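Local coordinates for protein D-alanyl-D-alanine carboxypeptidase (Streptococcus pneumoniae R6, PDB 1XP4) that probably removes the terminal D-alanine from cell-wall peptide precursors as a serine-type D-Ala-D-Ala carboxypeptidase, and regulates peptidoglycan synthesis, at residues 41-46 against 164-169; 136-141 against 170-175; 215-220 against 270-275; 219-224 against 243-248. All coordinates share one frame; numbering follows the deposited sequence.

Contact 1 (41-46 against 164-169); sequences SITKLI and EENKLS. With SO4 (sulfate ion), chain E.
Thr43 and Asn166 mark where the two backbones come nearest, their CA atoms 7.3 Å apart. Segment 41-46 passes from a 3-10 turn into helix 44-57, whereas 164-169 is extended and joins strand 37-38 through Leu168. The Thr43 and Asn166 side chains cross at about a right angle. Asn166 ND2 donates to Thr43 OG1 over 3.1 Å in an almost straight bond (177°), with the oxygen lying in the amide plane. The hydroxyl is also bonded to Ala40 O. Asn166 OD1 takes the N-H of Val142 and ND2 also reaches Asn143 O, so both ends of the amide are held and its flip is fixed. Behind Thr43 lies the SxxK motif of penicillin-recognising enzymes: Ser41, the predicted acyl-ester residue, accepts a bond from NZ of Lys44, the predicted proton acceptor, at 2.9 Å from OG. Asn106 OD1 and Thr145 O are further partners of Lys44 NZ. A sulfate lies beyond Ser41, its O4 3.5 Å from OG in a weak contact. One helical turn on, Ile46 and Leu168 meet tip to tip, CD1 to CD1 at 4.0 Å; Ile46 CG1 stands anti to the carbonyl carbon (chi1 -48°), carrying CD1 to the leucine methyls.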
loop_
_atom_site.group_PDB
_atom_site.type_symbol
_atom_site.label_atom_id
_atom_site.label_comp_id
_atom_site.label_asym_id
_atom_site.label_seq_id
_atom_site.Cartn_x
_atom_site.Cartn_y
_atom_site.Cartn_z
ATOM N N SER A 41 13.751 -4.226 -3.957
ATOM C CA SER A 41 13.496 -3.160 -2.980
ATOM C C SER A 41 12.050 -2.871 -2.611
ATOM O O SER A 41 11.802 -2.074 -1.707
ATOM C CB SER A 41 14.149 -1.846 -3.433
ATOM O OG SER A 41 15.536 -1.824 -3.145
ATOM N N ILE A 42 11.095 -3.477 -3.306
ATOM C CA ILE A 42 9.700 -3.248 -2.959
ATOM C C ILE A 42 9.545 -3.816 -1.552
ATOM O O ILE A 42 8.628 -3.468 -0.813
ATOM C CB ILE A 42 8.747 -3.954 -3.956
ATOM C CG1 ILE A 42 8.785 -3.220 -5.303
ATOM C CG2 ILE A 42 7.327 -3.964 -3.425
ATOM C CD1 ILE A 42 7.882 -3.828 -6.364
ATOM N N THR A 43 10.493 -4.665 -1.183
ATOM C CA THR A 43 10.526 -5.302 0.125
ATOM C C THR A 43 10.458 -4.295 1.274
ATOM O O THR A 43 9.817 -4.536 2.302
ATOM C CB THR A 43 11.824 -6.143 0.280
ATOM O OG1 THR A 43 11.817 -7.220 -0.669
ATOM C CG2 THR A 43 11.940 -6.706 1.690
ATOM N N LYS A 44 11.125 -3.163 1.093
ATOM C CA LYS A 44 11.168 -2.127 2.111
ATOM C C LYS A 44 9.804 -1.609 2.583
ATOM O O LYS A 44 9.728 -0.862 3.557
ATOM C CB LYS A 44 12.036 -0.974 1.613
ATOM C CG LYS A 44 13.476 -1.382 1.328
ATOM C CD LYS A 44 14.321 -0.196 0.888
ATOM C CE LYS A 44 15.803 -0.553 0.774
ATOM N NZ LYS A 44 16.096 -1.466 -0.366
ATOM N N LEU A 45 8.727 -1.998 1.910
ATOM C CA LEU A 45 7.410 -1.551 2.328
ATOM C C LEU A 45 7.010 -2.337 3.562
ATOM O O LEU A 45 6.483 -1.784 4.538
ATOM C CB LEU A 45 6.382 -1.772 1.223
ATOM C CG LEU A 45 6.561 -0.946 -0.052
ATOM C CD1 LEU A 45 5.414 -1.250 -1.005
ATOM C CD2 LEU A 45 6.602 0.546 0.289
ATOM N N ILE A 46 7.253 -3.640 3.522
ATOM C CA ILE A 46 6.913 -4.462 4.665
ATOM C C ILE A 46 7.759 -3.937 5.821
ATOM O O ILE A 46 7.268 -3.758 6.933
ATOM C CB ILE A 46 7.239 -5.940 4.407
ATOM C CG1 ILE A 46 6.701 -6.365 3.035
ATOM C CG2 ILE A 46 6.600 -6.797 5.491
ATOM C CD1 ILE A 46 7.194 -7.722 2.574
ATOM N N GLU A 164 19.465 -16.452 -2.502
ATOM C CA GLU A 164 18.031 -16.296 -2.264
ATOM C C GLU A 164 17.611 -14.843 -2.350
ATOM O O GLU A 164 18.397 -13.938 -2.073
ATOM C CB GLU A 164 17.637 -16.794 -0.872
ATOM C CG GLU A 164 17.430 -18.278 -0.738
ATOM C CD GLU A 164 16.236 -18.588 0.136
ATOM O OE1 GLU A 164 15.110 -18.258 -0.286
ATOM O OE2 GLU A 164 16.410 -19.148 1.240
ATOM N N GLU A 165 16.357 -14.631 -2.722
ATOM C CA GLU A 165 15.794 -13.291 -2.814
ATOM C C GLU A 165 14.387 -13.331 -2.230
ATOM O O GLU A 165 13.733 -14.371 -2.268
ATOM C CB GLU A 165 15.743 -12.824 -4.272
ATOM C CG GLU A 165 17.081 -12.408 -4.826
ATOM C CD GLU A 165 16.950 -11.461 -6.001
ATOM O OE1 GLU A 165 16.078 -10.563 -5.932
ATOM O OE2 GLU A 165 17.726 -11.602 -6.978
ATOM N N ASN A 166 13.919 -12.219 -1.674
ATOM C CA ASN A 166 12.569 -12.212 -1.118
ATOM C C ASN A 166 11.600 -12.427 -2.268
ATOM O O ASN A 166 11.870 -11.996 -3.391
ATOM C CB ASN A 166 12.244 -10.879 -0.438
ATOM C CG ASN A 166 13.164 -10.569 0.717
ATOM O OD1 ASN A 166 13.732 -11.468 1.337
ATOM N ND2 ASN A 166 13.303 -9.289 1.026
ATOM N N LYS A 167 10.477 -13.088 -1.994
ATOM C CA LYS A 167 9.482 -13.333 -3.033
ATOM C C LYS A 167 8.047 -13.068 -2.576
ATOM O O LYS A 167 7.622 -13.543 -1.522
ATOM C CB LYS A 167 9.589 -14.773 -3.530
ATOM C CG LYS A 167 10.959 -15.152 -4.034
ATOM C CD LYS A 167 10.905 -15.611 -5.482
ATOM C CE LYS A 167 10.105 -16.893 -5.644
ATOM N NZ LYS A 167 10.935 -18.117 -5.518
ATOM N N LEU A 168 7.311 -12.306 -3.379
ATOM C CA LEU A 168 5.912 -11.994 -3.107
ATOM C C LEU A 168 5.192 -11.885 -4.436
ATOM O O LEU A 168 5.799 -11.518 -5.445
ATOM C CB LEU A 168 5.761 -10.665 -2.363
ATOM C CG LEU A 168 5.777 -10.695 -0.834
ATOM C CD1 LEU A 168 7.182 -10.499 -0.307
ATOM C CD2 LEU A 168 4.884 -9.586 -0.316
ATOM N N SER A 169 3.904 -12.206 -4.453
ATOM C CA SER A 169 3.144 -12.096 -5.692
ATOM C C SER A 169 2.667 -10.646 -5.810
ATOM O O SER A 169 2.661 -9.916 -4.816
ATOM C CB SER A 169 1.951 -13.060 -5.678
ATOM O OG SER A 169 0.940 -12.638 -4.781
HETATM S S SO4 E . 15.888 0.723 -6.812
HETATM O O1 SO4 E . 16.912 1.770 -7.022
HETATM O O2 SO4 E . 14.834 1.236 -5.920
HETATM O O3 SO4 E . 15.284 0.335 -8.103
HETATM O O4 SO4 E . 16.533 -0.445 -6.179
#

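Contact 2 (136-141 against 170-175)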
loop_
_atom_site.group_PDB
_atom_site.type_symbol
_atom_site.label_atom_id
_atom_site.label_comp_id
_atom_site.label_asym_id
_atom_site.label_seq_id
_atom_site.Cartn_x
_atom_site.Cartn_y
_atom_site.Cartn_z
ATOM N N ILE A 136 -1.197 -13.458 3.927
ATOM C CA ILE A 136 -0.256 -13.797 2.872
ATOM C C ILE A 136 0.559 -14.965 3.402
ATOM O O ILE A 136 1.337 -14.810 4.335
ATOM C CB ILE A 136 0.681 -12.613 2.555
ATOM C CG1 ILE A 136 -0.151 -11.418 2.083
ATOM C CG2 ILE A 136 1.716 -13.027 1.509
ATOM C CD1 ILE A 136 0.640 -10.160 1.903
ATOM N N GLN A 137 0.378 -16.137 2.809
ATOM C CA GLN A 137 1.092 -17.315 3.273
ATOM C C GLN A 137 1.961 -17.967 2.215
ATOM O O GLN A 137 2.355 -19.123 2.353
ATOM C CB GLN A 137 0.093 -18.330 3.840
ATOM C CG GLN A 137 -1.185 -18.470 3.018
ATOM C CD GLN A 137 -2.267 -19.261 3.739
ATOM O OE1 GLN A 137 -2.704 -18.887 4.829
ATOM N NE2 GLN A 137 -2.706 -20.361 3.129
ATOM N N ASP A 138 2.277 -17.226 1.164
ATOM C CA ASP A 138 3.106 -17.772 0.104
ATOM C C ASP A 138 4.389 -16.963 -0.071
ATOM O O ASP A 138 5.142 -17.169 -1.022
ATOM C CB ASP A 138 2.305 -17.813 -1.199
ATOM C CG ASP A 138 1.992 -16.431 -1.750
ATOM O OD1 ASP A 138 1.922 -15.466 -0.952
ATOM O OD2 ASP A 138 1.799 -16.320 -2.984
ATOM N N ALA A 139 4.645 -16.054 0.862
ATOM C CA ALA A 139 5.833 -15.220 0.790
ATOM C C ALA A 139 7.122 -15.908 1.244
ATOM O O ALA A 139 7.101 -16.893 1.987
ATOM C CB ALA A 139 5.621 -13.957 1.601
ATOM N N THR A 140 8.242 -15.368 0.772
ATOM C CA THR A 140 9.570 -15.855 1.112
ATOM C C THR A 140 10.390 -14.638 1.500
ATOM O O THR A 140 10.773 -13.850 0.635
ATOM C CB THR A 140 10.261 -16.514 -0.081
ATOM O OG1 THR A 140 9.540 -17.691 -0.459
ATOM C CG2 THR A 140 11.699 -16.874 0.278
ATOM N N VAL A 141 10.654 -14.482 2.792
ATOM C CA VAL A 141 11.420 -13.338 3.263
ATOM C C VAL A 141 12.672 -13.770 4.000
ATOM O O VAL A 141 12.608 -14.464 5.015
ATOM C CB VAL A 141 10.579 -12.438 4.210
ATOM C CG1 VAL A 141 11.378 -11.186 4.596
ATOM C CG2 VAL A 141 9.259 -12.059 3.542
ATOM N N ALA A 170 2.290 -10.217 -7.013
ATOM C CA ALA A 170 1.820 -8.847 -7.188
ATOM C C ALA A 170 0.596 -8.665 -6.290
ATOM O O ALA A 170 0.392 -7.602 -5.695
ATOM C CB ALA A 170 1.465 -8.587 -8.647
ATOM N N TYR A 171 -0.206 -9.723 -6.193
ATOM C CA TYR A 171 -1.404 -9.738 -5.351
ATOM C C TYR A 171 -0.964 -9.452 -3.915
ATOM O O TYR A 171 -1.502 -8.561 -3.248
ATOM C CB TYR A 171 -2.056 -11.120 -5.415
ATOM C CG TYR A 171 -3.321 -11.287 -4.605
ATOM C CD1 TYR A 171 -4.565 -10.960 -5.144
ATOM C CD2 TYR A 171 -3.284 -11.826 -3.314
ATOM C CE1 TYR A 171 -5.744 -11.171 -4.425
ATOM C CE2 TYR A 171 -4.453 -12.038 -2.590
ATOM C CZ TYR A 171 -5.679 -11.711 -3.154
ATOM O OH TYR A 171 -6.847 -11.936 -2.459
ATOM N N ASP A 172 0.016 -10.225 -3.448
ATOM C CA ASP A 172 0.550 -10.053 -2.109
ATOM C C ASP A 172 1.040 -8.622 -1.904
ATOM O O ASP A 172 0.736 -7.994 -0.885
ATOM C CB ASP A 172 1.706 -11.021 -1.864
ATOM C CG ASP A 172 1.249 -12.459 -1.761
ATOM O OD1 ASP A 172 0.154 -12.691 -1.210
ATOM O OD2 ASP A 172 1.990 -13.359 -2.210
ATOM N N VAL A 173 1.796 -8.106 -2.873
ATOM C CA VAL A 173 2.317 -6.746 -2.778
ATOM C C VAL A 173 1.185 -5.736 -2.638
ATOM O O VAL A 173 1.267 -4.818 -1.820
ATOM C CB VAL A 173 3.165 -6.387 -4.003
ATOM C CG1 VAL A 173 3.697 -4.986 -3.869
ATOM C CG2 VAL A 173 4.326 -7.357 -4.125
ATOM N N ALA A 174 0.132 -5.910 -3.434
ATOM C CA ALA A 174 -1.021 -5.022 -3.384
ATOM C C ALA A 174 -1.533 -4.956 -1.949
ATOM O O ALA A 174 -1.775 -3.876 -1.409
ATOM C CB ALA A 174 -2.116 -5.540 -4.301
ATOM N N ILE A 175 -1.702 -6.120 -1.335
ATOM C CA ILE A 175 -2.177 -6.187 0.037
ATOM C C ILE A 175 -1.250 -5.353 0.933
ATOM O O ILE A 175 -1.704 -4.472 1.661
ATOM C CB ILE A 175 -2.247 -7.668 0.507
ATOM C CG1 ILE A 175 -3.406 -8.371 -0.226
ATOM C CG2 ILE A 175 -2.399 -7.742 2.026
ATOM C CD1 ILE A 175 -3.554 -9.888 0.039
#
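Ile136 packs closely against the start of helix 170-183, on Asp172 and Ile175, while two residues on, at Asp138, the contact opens toward solvent. On the buried side the isoleucine sends its branches to different places. CG2 lies against the carboxylate of Asp172, 3.4 Å from its CG. The Ile136 and Ile175 side chains slide past each other in opposite directions, with Ile136 CD1 3.9 Å from Ile175 CG2. Ile136 CG1 is anti to the carbonyl carbon (chi1 -61°), which leaves CG2 on the Asp172 side and lets CD1 reach down the helix. On the looser, partly exposed side Asp138 meets Asp172 from the opposite direction, with the carboxylate planes 72° apart; how closely their oxygens approach is doubtful at this resolution. Asp172 is positioned by the helix start: Ser169 OG caps the Asp172 backbone N, and Asp172 OD2 is hydrogen-bonded next to the segment in turn. Beyond Asp138, Ala139 and Val141 lean on helix 120-133, while on the other side of helix 170-183 Ala170 and Val173 press on strand 244-253, and Ala170 and Ala174 on Ile18 of strand 17-21.

Contact 3 (215-220 against 270-275)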
loop_
_atom_site.group_PDB
_atom_site.type_symbol
_atom_site.label_atom_id
_atom_site.label_comp_id
_atom_site.label_asym_id
_atom_site.label_seq_id
_atom_site.Cartn_x
_atom_site.Cartn_y
_atom_site.Cartn_z
ATOM N N ALA A 215 9.393 11.077 -15.894
ATOM C CA ALA A 215 8.177 10.323 -16.168
ATOM C C ALA A 215 6.961 10.771 -15.375
ATOM O O ALA A 215 6.075 9.965 -15.083
ATOM C CB ALA A 215 8.437 8.841 -15.934
ATOM N N TYR A 216 6.920 12.057 -15.044
ATOM C CA TYR A 216 5.815 12.651 -14.289
ATOM C C TYR A 216 4.436 12.275 -14.827
ATOM O O TYR A 216 4.229 12.195 -16.038
ATOM C CB TYR A 216 5.935 14.174 -14.310
ATOM C CG TYR A 216 4.758 14.907 -13.700
ATOM C CD1 TYR A 216 4.711 15.187 -12.334
ATOM C CD2 TYR A 216 3.680 15.305 -14.488
ATOM C CE1 TYR A 216 3.619 15.845 -11.767
ATOM C CE2 TYR A 216 2.583 15.961 -13.930
ATOM C CZ TYR A 216 2.560 16.227 -12.572
ATOM O OH TYR A 216 1.471 16.865 -12.022
ATOM N N ARG A 217 3.501 12.062 -13.909
ATOM C CA ARG A 217 2.117 11.732 -14.231
ATOM C C ARG A 217 1.313 12.327 -13.075
ATOM O O ARG A 217 1.393 11.868 -11.935
ATOM C CB ARG A 217 1.943 10.204 -14.347
ATOM C CG ARG A 217 0.562 9.630 -13.978
ATOM C CD ARG A 217 -0.562 9.868 -14.983
ATOM N NE ARG A 217 -0.531 8.944 -16.116
ATOM C CZ ARG A 217 -1.612 8.529 -16.779
ATOM N NH1 ARG A 217 -2.822 8.932 -16.420
ATOM N NH2 ARG A 217 -1.486 7.743 -17.833
ATOM N N GLY A 218 0.571 13.385 -13.382
ATOM C CA GLY A 218 -0.219 14.066 -12.375
ATOM C C GLY A 218 -1.038 13.168 -11.470
ATOM O O GLY A 218 -1.822 12.339 -11.942
ATOM N N GLY A 219 -0.859 13.344 -10.161
ATOM C CA GLY A 219 -1.598 12.555 -9.191
ATOM C C GLY A 219 -0.747 11.624 -8.345
ATOM O O GLY A 219 -1.063 11.357 -7.188
ATOM N N PHE A 220 0.346 11.145 -8.918
ATOM C CA PHE A 220 1.204 10.167 -8.244
ATOM C C PHE A 220 1.801 10.774 -6.966
ATOM O O PHE A 220 1.835 11.983 -6.767
ATOM C CB PHE A 220 2.316 9.732 -9.228
ATOM C CG PHE A 220 1.968 8.439 -9.927
ATOM C CD1 PHE A 220 1.268 8.474 -11.121
ATOM C CD2 PHE A 220 2.195 7.209 -9.321
ATOM C CE1 PHE A 220 0.721 7.314 -11.645
ATOM C CE2 PHE A 220 1.661 6.054 -9.874
ATOM C CZ PHE A 220 0.904 6.104 -11.026
ATOM N N LEU A 270 -0.928 1.469 -17.687
ATOM C CA LEU A 270 -1.933 0.766 -16.906
ATOM C C LEU A 270 -3.017 1.715 -16.403
ATOM O O LEU A 270 -4.184 1.339 -16.315
ATOM C CB LEU A 270 -1.263 0.050 -15.722
ATOM C CG LEU A 270 -2.116 -0.628 -14.637
ATOM C CD1 LEU A 270 -3.222 -1.468 -15.248
ATOM C CD2 LEU A 270 -1.213 -1.489 -13.771
HETATM N N MSE A 271 -2.634 2.948 -16.085
HETATM C CA MSE A 271 -3.595 3.919 -15.578
HETATM C C MSE A 271 -4.514 4.503 -16.638
HETATM O O MSE A 271 -5.657 4.866 -16.338
HETATM C CB MSE A 271 -2.872 5.029 -14.822
HETATM C CG MSE A 271 -2.239 4.543 -13.522
HETATM SE SE MSE A 271 -3.477 4.193 -12.052
HETATM C CE MSE A 271 -5.133 3.961 -12.973
ATOM N N ASP A 272 -4.024 4.597 -17.873
ATOM C CA ASP A 272 -4.850 5.107 -18.960
ATOM C C ASP A 272 -5.994 4.119 -19.139
ATOM O O ASP A 272 -7.127 4.503 -19.409
ATOM C CB ASP A 272 -4.055 5.207 -20.267
ATOM C CG ASP A 272 -3.179 6.447 -20.335
ATOM O OD1 ASP A 272 -3.704 7.562 -20.162
ATOM O OD2 ASP A 272 -1.961 6.307 -20.580
ATOM N N TYR A 273 -5.686 2.839 -18.980
ATOM C CA TYR A 273 -6.688 1.792 -19.114
ATOM C C TYR A 273 -7.730 1.922 -18.021
ATOM O O TYR A 273 -8.932 2.015 -18.289
ATOM C CB TYR A 273 -6.031 0.416 -19.009
ATOM C CG TYR A 273 -7.012 -0.728 -18.840
ATOM C CD1 TYR A 273 -7.880 -1.087 -19.868
ATOM C CD2 TYR A 273 -7.068 -1.455 -17.647
ATOM C CE1 TYR A 273 -8.775 -2.136 -19.714
ATOM C CE2 TYR A 273 -7.962 -2.507 -17.485
ATOM C CZ TYR A 273 -8.812 -2.841 -18.521
ATOM O OH TYR A 273 -9.715 -3.868 -18.362
ATOM N N ILE A 274 -7.252 1.933 -16.783
ATOM C CA ILE A 274 -8.123 2.019 -15.617
ATOM C C ILE A 274 -9.063 3.215 -15.593
ATOM O O ILE A 274 -10.232 3.083 -15.224
ATOM C CB ILE A 274 -7.288 2.017 -14.336
ATOM C CG1 ILE A 274 -6.566 0.675 -14.220
ATOM C CG2 ILE A 274 -8.172 2.278 -13.131
ATOM C CD1 ILE A 274 -5.500 0.647 -13.167
ATOM N N SER A 275 -8.554 4.377 -15.988
ATOM C CA SER A 275 -9.356 5.592 -15.990
ATOM C C SER A 275 -10.370 5.667 -17.121
ATOM O O SER A 275 -11.389 6.350 -17.007
ATOM C CB SER A 275 -8.444 6.812 -16.022
ATOM O OG SER A 275 -7.714 6.887 -14.814
#
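Arg217 stretches from its loop to helix 262-277 and meets two successive residues there. Its NH2 sits 3.1 Å from Asp272 OD2 in a salt bridge, with a weak hydrogen bond to the other oxygen, OD1, at 3.2 Å. One nitrogen thus faces both carboxylate oxygens, and the guanidinium and carboxylate planes are turned 51° apart rather than matched edge to edge. Over one face of the guanidinium lies CB of selenomethionine Met271, 4.1 Å above the plane and displaced toward the rim. Phe220 turns the edge of its ring to the same residue, with CZ 4.3 Å from Met271 CG. Bends at chi2 (74°) and chi3 (80°) fold the arginine chain so that its head can lie over Met271. Further out, Glu241 holds NH1 in a salt bridge and is itself bonded to Ser275 OG, while Ser268 OG takes a bond from NH2; several polar partners therefore set the rotation of the guanidinium. Met271 also rests on Thr239 and Val246 of the sheet. A helix that follows strand 244-253 and packs on the five-stranded antiparallel sheet, with a loop leading into its edge strand, is characteristic of the penicillin-binding protein and serine beta-lactamase fold.

Contact 4 (219-224 against 243-248); sequences GFDGLK and GMRVIT
Asp221 and Arg245 join by a salt bridge across the five-stranded antiparallel sheet of the penicillin-recognising fold. Their strands, 220-228 and 244-253, are not neighbours: both pair with strand 234-241, which lies between them, so the contact is made by side chains spanning that middle strand. Arg245 does most of the reaching. The side chain touches Val240 and Ala22; CG, anti to the backbone N (chi1 -179°), starts the chain outward. CB, CG and CD meet nothing of 219-224; bends at chi2 and chi3 steer the chain over the middle strand. There NE is hydrogen-bonded to Thr238 OG1, a second-shell hold that helps fix how the guanidinium is turned. CZ comes within 3.8 Å of Asp221 OD2, and NH1 stays farther off, 4.0 Å from that oxygen. NH2 carries the contact, lying 2.7 Å from Asp221 OD1. The aspartate arrives from the opposite direction and also touches Thr238 and Lys192. Farther along its strand Leu223 and Lys224 both face Val236, a classic beta bulge just where Lys224, the predicted substrate-binding lysine of the KTG motif, approaches Ser41. On the face shared with the salt bridge, Leu223 and Ile247 both rest on Ala177 of helix 170-183. The two flat groups are nearly coplanar, 20° apart, and Arg245 NH2 donates on the syn side of Asp221 OD2 at 2.7 Å with an N-H...O angle of 155°.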
loop_
_atom_site.group_PDB
_atom_site.type_symbol
_atom_site.label_atom_id
_atom_site.label_comp_id
_atom_site.label_asym_id
_atom_site.label_seq_id
_atom_site.Cartn_x
_atom_site.Cartn_y
_atom_site.Cartn_z
ATOM N N GLY A 219 -0.859 13.344 -10.161
ATOM C CA GLY A 219 -1.598 12.555 -9.191
ATOM C C GLY A 219 -0.747 11.624 -8.345
ATOM O O GLY A 219 -1.063 11.357 -7.188
ATOM N N PHE A 220 0.346 11.145 -8.918
ATOM C CA PHE A 220 1.204 10.167 -8.244
ATOM C C PHE A 220 1.801 10.774 -6.966
ATOM O O PHE A 220 1.835 11.983 -6.767
ATOM C CB PHE A 220 2.316 9.732 -9.228
ATOM C CG PHE A 220 1.968 8.439 -9.927
ATOM C CD1 PHE A 220 1.268 8.474 -11.121
ATOM C CD2 PHE A 220 2.195 7.209 -9.321
ATOM C CE1 PHE A 220 0.721 7.314 -11.645
ATOM C CE2 PHE A 220 1.661 6.054 -9.874
ATOM C CZ PHE A 220 0.904 6.104 -11.026
ATOM N N ASP A 221 2.180 9.869 -6.039
ATOM C CA ASP A 221 2.885 10.245 -4.796
ATOM C C ASP A 221 3.433 8.994 -4.088
ATOM O O ASP A 221 3.673 8.990 -2.896
ATOM C CB ASP A 221 1.973 11.042 -3.851
ATOM C CG ASP A 221 0.609 10.382 -3.688
ATOM O OD1 ASP A 221 0.300 9.461 -4.429
ATOM O OD2 ASP A 221 -0.149 10.810 -2.829
ATOM N N GLY A 222 3.547 7.901 -4.857
ATOM C CA GLY A 222 4.184 6.690 -4.307
ATOM C C GLY A 222 4.452 5.662 -5.409
ATOM O O GLY A 222 4.101 5.866 -6.551
ATOM N N LEU A 223 5.065 4.506 -5.047
ATOM C CA LEU A 223 5.199 4.103 -3.649
ATOM C C LEU A 223 6.588 3.548 -3.330
ATOM O O LEU A 223 7.151 3.803 -2.279
ATOM C CB LEU A 223 4.167 3.001 -3.394
ATOM C CG LEU A 223 3.950 2.728 -1.901
ATOM C CD1 LEU A 223 3.379 3.942 -1.164
ATOM C CD2 LEU A 223 2.973 1.579 -1.648
ATOM N N LYS A 224 7.101 2.717 -4.263
ATOM C CA LYS A 224 8.425 2.103 -4.078
ATOM C C LYS A 224 8.926 1.362 -5.328
ATOM O O LYS A 224 8.281 0.474 -5.848
ATOM C CB LYS A 224 8.390 1.100 -2.924
ATOM C CG LYS A 224 9.804 0.729 -2.471
ATOM C CD LYS A 224 10.555 1.898 -1.851
ATOM C CE LYS A 224 12.072 1.668 -1.838
ATOM N NZ LYS A 224 12.501 1.395 -3.204
ATOM N N GLY A 243 -10.465 11.395 -8.976
ATOM C CA GLY A 243 -11.060 11.212 -7.665
ATOM C C GLY A 243 -10.899 9.848 -7.020
ATOM O O GLY A 243 -11.367 9.642 -5.894
HETATM N N MSE A 244 -10.226 8.925 -7.707
HETATM C CA MSE A 244 -10.043 7.568 -7.195
HETATM C C MSE A 244 -8.583 7.188 -6.939
HETATM O O MSE A 244 -7.705 7.437 -7.772
HETATM C CB MSE A 244 -10.678 6.581 -8.180
HETATM C CG MSE A 244 -10.478 5.104 -7.873
HETATM SE SE MSE A 244 -11.416 3.979 -9.168
HETATM C CE MSE A 244 -10.059 3.811 -10.524
ATOM N N ARG A 245 -8.333 6.582 -5.779
ATOM C CA ARG A 245 -6.984 6.151 -5.417
ATOM C C ARG A 245 -6.721 4.742 -5.932
ATOM O O ARG A 245 -7.461 3.799 -5.643
ATOM C CB ARG A 245 -6.787 6.178 -3.907
ATOM C CG ARG A 245 -5.399 5.768 -3.486
ATOM C CD ARG A 245 -4.855 6.728 -2.453
ATOM N NE ARG A 245 -3.513 7.152 -2.831
ATOM C CZ ARG A 245 -2.997 8.339 -2.543
ATOM N NH1 ARG A 245 -3.708 9.230 -1.861
ATOM N NH2 ARG A 245 -1.777 8.646 -2.968
ATOM N N VAL A 246 -5.643 4.608 -6.688
ATOM C CA VAL A 246 -5.286 3.338 -7.272
ATOM C C VAL A 246 -3.914 2.899 -6.820
ATOM O O VAL A 246 -2.984 3.704 -6.777
ATOM C CB VAL A 246 -5.267 3.428 -8.814
ATOM C CG1 VAL A 246 -4.779 2.112 -9.407
ATOM C CG2 VAL A 246 -6.655 3.775 -9.341
ATOM N N ILE A 247 -3.800 1.624 -6.461
ATOM C CA ILE A 247 -2.517 1.066 -6.078
ATOM C C ILE A 247 -2.107 0.204 -7.251
ATOM O O ILE A 247 -2.869 -0.633 -7.722
ATOM C CB ILE A 247 -2.591 0.210 -4.818
ATOM C CG1 ILE A 247 -2.990 1.082 -3.625
ATOM C CG2 ILE A 247 -1.227 -0.434 -4.570
ATOM C CD1 ILE A 247 -2.876 0.376 -2.289
ATOM N N THR A 248 -0.891 0.440 -7.721
ATOM C CA THR A 248 -0.337 -0.242 -8.878
ATOM C C THR A 248 0.896 -1.075 -8.549
ATOM O O THR A 248 1.805 -0.617 -7.850
ATOM C CB THR A 248 0.012 0.811 -9.964
ATOM O OG1 THR A 248 -1.141 1.036 -10.780
ATOM C CG2 THR A 248 1.184 0.367 -10.831
#

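How the contacts relate
Contacts 1 and 2 form one buried block: strand 167-168 runs directly into helix 170-183, and Lys167 N probably bonds Thr140 O between them. Contacts 3 and 4 share Gly219 and Phe220 and lie on the sheet, where Met271 and Ile274 of the helix pack on Val246 and Met244. The chemistry follows the place. The two buried contacts combine apolar packing with uncharged or like-charged polar pairs: an amide-hydroxyl hydrogen bond in contact 1, two facing carboxylates in contact 2. Contacts 3 and 4, partly buried, each rest on an arginine-aspartate salt bridge. Contact 4 meets contact 1 where Lys224 packs on Ser41 and Leu45, bringing sheet and helical parts together at the predicted active site.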